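Local coordinates for nisin leader peptide-processing serine protease NisP (Lactococcus lactis subsp. lactis, PDB 4MZD), which cleaves the leader peptide from the precursor of the antibiotic nisin, probably as a serine endopeptidase of the subtilisin-like S8 family, at residues 364-367 and 368-372; 375-378 and 379-382. All coordinates share one frame; numbering follows the deposited sequence.

How the contacts relate
Contacts 1 and 2 follow each other along the chain, in helices 356-370 and 375-384 of the subtilisin-like protease domain, and their centres are 11 Å apart. Apolar packing joins them: Val367 CG2 comes 3.4 Å from Leu378 CD2, and Val366 CG1 lies 3.5 Å from Phe381 CE2. Where contact 1 ends, Ile372 CG2 stands 3.6 Å from Gln377 OE1, so the residue leaving the first helix also touches the second. Both contacts are away from the predicted triad Asp100, His147 and Ser353, although Ser353 shortly precedes helix 356-370. They are therefore best read as framework packing of the domain, outside the predicted catalytic centre.

Contact 1: 364-367 and 368-372; sequences ALVV and DKYGI
Val367 and Ile372 meet where helix 356-370 runs out. Val367 O accepts a hydrogen bond from Ile372 N at 3.2 Å; the donor lies in the carbonyl plane on a lone pair, with a C=O...N angle of 130°. In the three bonds of the preceding turn, Asp368, Lys369 and Tyr370 donate to the carbonyls four residues back, ending with Tyr370 N to Val366 O at 2.9 Å. Those donors approach nearer the carbonyl axis and are tilted from its plane, whereas the Ile372 bond is more bent at both ends. The six-residue closure to Val367 O, together with the positive phi of Gly371 (58°), gives the end of the helix a Schellman-like form. On the same valine, CG1 points anti to the backbone N, which brings it alongside the residue that leaves the helix, 3.7 Å from Ile372 O.

Val366 supplies the apolar part. Its CG1 touches Ile372 CD1 at 3.4 Å, closer than usual for two carbons, so packing here is tight. The isoleucine gets there with CG1 anti to its carbonyl carbon (chi1 -60°) and CD1 extended beyond, crossing the valine at a slant. The same Val366 methyl lies 4.1 Å from Tyr370 CD2, and Val366 O sits at the edge of the tyrosine ring near its plane. The phenol oxygen of Tyr370 is hydrogen-bonded to Leu401 O.

Asp368 covers another flank. Its CB rests 3.5 Å from Ala364 O, while its carboxylate leads away from the turn: OD2 is hydrogen-bonded to Tyr88 OH and OD1 to Ser91 OG.

The chemistry implies a helix end settled in two ways: backbone bonding lets Val367 O keep a partner as the chain leaves the helix, and the methyls Val366 CG1 and Ile372 CD1 pack together beside it. The two hydroxyl partners probably help Asp368 to accommodate a negative charge close to the carboxyl end of a helix.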
loop_
_atom_site.group_PDB
_atom_site.type_symbol
_atom_site.label_atom_id
_atom_site.label_comp_id
_atom_site.label_asym_id
_atom_site.label_seq_id
_atom_site.Cartn_x
_atom_site.Cartn_y
_atom_site.Cartn_z
ATOM N N ALA A 364 1.165 3.024 12.921
ATOM C CA ALA A 364 2.351 3.657 13.479
ATOM C C ALA A 364 1.975 4.561 14.660
ATOM O O ALA A 364 2.681 4.586 15.669
ATOM C CB ALA A 364 3.101 4.422 12.405
ATOM N N LEU A 365 0.863 5.287 14.556
ATOM C CA LEU A 365 0.388 6.098 15.684
ATOM C C LEU A 365 0.168 5.234 16.928
ATOM O O LEU A 365 0.561 5.614 18.026
ATOM C CB LEU A 365 -0.906 6.835 15.327
ATOM C CG LEU A 365 -0.821 7.955 14.283
ATOM C CD1 LEU A 365 -2.209 8.408 13.870
ATOM C CD2 LEU A 365 0.002 9.136 14.783
ATOM N N VAL A 366 -0.459 4.071 16.737
ATOM C CA VAL A 366 -0.738 3.114 17.810
ATOM C C VAL A 366 0.532 2.559 18.435
ATOM O O VAL A 366 0.651 2.447 19.659
ATOM C CB VAL A 366 -1.563 1.907 17.265
ATOM C CG1 VAL A 366 -1.629 0.780 18.295
ATOM C CG2 VAL A 366 -2.943 2.351 16.844
ATOM N N VAL A 367 1.476 2.181 17.584
ATOM C CA VAL A 367 2.743 1.655 18.067
ATOM C C VAL A 367 3.405 2.676 18.983
ATOM O O VAL A 367 3.886 2.343 20.064
ATOM C CB VAL A 367 3.679 1.292 16.897
ATOM C CG1 VAL A 367 5.096 1.057 17.392
ATOM C CG2 VAL A 367 3.162 0.058 16.168
ATOM N N ASP A 368 3.403 3.928 18.544
ATOM C CA ASP A 368 4.023 5.012 19.294
ATOM C C ASP A 368 3.247 5.339 20.577
ATOM O O ASP A 368 3.841 5.462 21.650
ATOM C CB ASP A 368 4.138 6.243 18.390
ATOM C CG ASP A 368 5.082 7.293 18.938
ATOM O OD1 ASP A 368 6.292 7.006 19.051
ATOM O OD2 ASP A 368 4.618 8.421 19.218
ATOM N N LYS A 369 1.925 5.461 20.474
ATOM C CA LYS A 369 1.110 5.844 21.625
ATOM C C LYS A 369 1.134 4.805 22.740
ATOM O O LYS A 369 1.256 5.147 23.915
ATOM C CB LYS A 369 -0.339 6.101 21.205
ATOM C CG LYS A 369 -1.265 6.400 22.384
ATOM C CD LYS A 369 -2.708 6.610 21.939
ATOM C CE LYS A 369 -3.657 6.735 23.128
ATOM N NZ LYS A 369 -3.522 8.041 23.828
ATOM N N TYR A 370 1.012 3.536 22.371
ATOM C CA TYR A 370 0.858 2.465 23.348
ATOM C C TYR A 370 2.156 1.703 23.618
ATOM O O TYR A 370 2.188 0.812 24.467
ATOM C CB TYR A 370 -0.251 1.500 22.909
ATOM C CG TYR A 370 -1.654 2.064 23.044
ATOM C CD1 TYR A 370 -2.265 2.148 24.290
ATOM C CD2 TYR A 370 -2.372 2.492 21.932
ATOM C CE1 TYR A 370 -3.543 2.653 24.431
ATOM C CE2 TYR A 370 -3.661 3.002 22.063
ATOM C CZ TYR A 370 -4.241 3.078 23.322
ATOM O OH TYR A 370 -5.514 3.574 23.489
ATOM N N GLY A 371 3.228 2.066 22.917
ATOM C CA GLY A 371 4.496 1.370 23.052
ATOM C C GLY A 371 4.374 -0.109 22.723
ATOM O O GLY A 371 4.976 -0.953 23.389
ATOM N N ILE A 372 3.597 -0.419 21.687
ATOM C CA ILE A 372 3.353 -1.803 21.293
ATOM C C ILE A 372 4.551 -2.380 20.553
ATOM O O ILE A 372 4.873 -1.955 19.442
ATOM C CB ILE A 372 2.100 -1.934 20.407
ATOM C CG1 ILE A 372 0.861 -1.447 21.161
ATOM C CG2 ILE A 372 1.913 -3.378 19.964
ATOM C CD1 ILE A 372 -0.426 -1.599 20.383
#

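Contact 2: 375-378 and 379-382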
loop_
_atom_site.group_PDB
_atom_site.type_symbol
_atom_site.label_atom_id
_atom_site.label_comp_id
_atom_site.label_asym_id
_atom_site.label_seq_id
_atom_site.Cartn_x
_atom_site.Cartn_y
_atom_site.Cartn_z
ATOM N N PRO A 375 4.413 -7.226 17.081
ATOM C CA PRO A 375 3.579 -7.061 15.885
ATOM C C PRO A 375 2.353 -7.978 15.880
ATOM O O PRO A 375 1.323 -7.602 15.325
ATOM C CB PRO A 375 4.533 -7.393 14.730
ATOM C CG PRO A 375 5.661 -8.150 15.353
ATOM C CD PRO A 375 5.785 -7.656 16.759
ATOM N N ASN A 376 2.463 -9.164 16.477
ATOM C CA ASN A 376 1.322 -10.064 16.598
ATOM C C ASN A 376 0.197 -9.400 17.390
ATOM O O ASN A 376 -0.973 -9.430 17.001
ATOM C CB ASN A 376 1.745 -11.373 17.265
ATOM C CG ASN A 376 0.647 -12.414 17.253
ATOM O OD1 ASN A 376 -0.293 -12.352 18.045
ATOM N ND2 ASN A 376 0.764 -13.384 16.352
ATOM N N GLN A 377 0.570 -8.791 18.505
ATOM C CA GLN A 377 -0.360 -8.046 19.339
ATOM C C GLN A 377 -0.962 -6.878 18.547
ATOM O O GLN A 377 -2.155 -6.581 18.644
ATOM C CB GLN A 377 0.395 -7.542 20.575
ATOM C CG GLN A 377 -0.430 -6.786 21.597
ATOM C CD GLN A 377 0.445 -6.172 22.681
ATOM O OE1 GLN A 377 1.642 -5.948 22.473
ATOM N NE2 GLN A 377 -0.143 -5.902 23.841
ATOM N N LEU A 378 -0.129 -6.238 17.736
ATOM C CA LEU A 378 -0.542 -5.073 16.970
ATOM C C LEU A 378 -1.673 -5.375 15.976
ATOM O O LEU A 378 -2.664 -4.639 15.915
ATOM C CB LEU A 378 0.671 -4.472 16.259
ATOM C CG LEU A 378 0.420 -3.174 15.497
ATOM C CD1 LEU A 378 -0.089 -2.078 16.422
ATOM C CD2 LEU A 378 1.691 -2.737 14.791
ATOM N N LYS A 379 -1.533 -6.451 15.201
ATOM C CA LYS A 379 -2.579 -6.815 14.244
ATOM C C LYS A 379 -3.892 -7.156 14.954
ATOM O O LYS A 379 -4.965 -6.728 14.525
ATOM C CB LYS A 379 -2.148 -7.961 13.318
ATOM C CG LYS A 379 -3.199 -8.331 12.272
ATOM C CD LYS A 379 -2.685 -9.329 11.233
ATOM C CE LYS A 379 -3.824 -9.786 10.322
ATOM N NZ LYS A 379 -3.422 -10.766 9.273
ATOM N N ARG A 380 -3.806 -7.920 16.040
ATOM C CA ARG A 380 -4.991 -8.249 16.826
ATOM C C ARG A 380 -5.683 -6.977 17.304
ATOM O O ARG A 380 -6.909 -6.855 17.245
ATOM C CB ARG A 380 -4.631 -9.143 18.023
ATOM C CG ARG A 380 -4.253 -10.576 17.650
ATOM C CD ARG A 380 -4.025 -11.462 18.875
ATOM N NE ARG A 380 -2.673 -11.335 19.416
ATOM C CZ ARG A 380 -2.389 -10.851 20.621
ATOM N NH1 ARG A 380 -1.127 -10.772 21.026
ATOM N NH2 ARG A 380 -3.364 -10.448 21.424
ATOM N N PHE A 381 -4.891 -6.023 17.776
ATOM C CA PHE A 381 -5.432 -4.773 18.284
ATOM C C PHE A 381 -6.163 -3.999 17.187
ATOM O O PHE A 381 -7.253 -3.473 17.404
ATOM C CB PHE A 381 -4.315 -3.934 18.904
ATOM C CG PHE A 381 -4.770 -2.610 19.433
ATOM C CD1 PHE A 381 -5.477 -2.520 20.618
ATOM C CD2 PHE A 381 -4.487 -1.447 18.745
ATOM C CE1 PHE A 381 -5.889 -1.293 21.103
ATOM C CE2 PHE A 381 -4.898 -0.218 19.225
ATOM C CZ PHE A 381 -5.597 -0.141 20.405
ATOM N N LEU A 382 -5.560 -3.934 16.004
ATOM C CA LEU A 382 -6.172 -3.241 14.876
ATOM C C LEU A 382 -7.530 -3.837 14.542
ATOM O O LEU A 382 -8.527 -3.124 14.419
ATOM C CB LEU A 382 -5.270 -3.311 13.640
ATOM C CG LEU A 382 -5.879 -2.777 12.337
ATOM C CD1 LEU A 382 -6.080 -1.265 12.386
ATOM C CD2 LEU A 382 -5.017 -3.177 11.145
#
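Arg380 folds back over the preceding turn to reach Asn376 and Gln377. Its CB starts 3.6 Å from Gln377 O, and CG passes 3.5 Å from Asn376 O. At CD the chain nears the asparagine amide, 3.9 Å from Asn376 OD1, and the bend at chi3 (-84°) turns the guanidinium back toward the start of the helix. NE then donates to Asn376 OD1 at 2.9 Å in a nearly straight bond (169° at the hydrogen); the oxygen sits at the guanidinium edge, in its plane, while the amide is twisted 43° from that plane. CZ lies 3.7 Å from Gln377 CA, which sits over one face of the group. At the tip, Arg380 NH1 comes 3.3 Å from Gln377 CA, and Arg380 NH1 makes a weak bond to Asn376 OD1 at 3.5 Å. One amide oxygen thus accepts from NE and, weakly, from NH1, which probably limits rotation of the guanidinium.

Backbone bonds such as Leu382 N to Leu378 O at 3.0 Å carry the helix on. Exposed Asn376 and Arg380, bonded i to i+4, against buried Leu378, Phe381 and Leu382 mark an amphipathic helix, with Leu378 packed on Val366 and Val367 of helix 356-370 and on Ile241 of the central sheet.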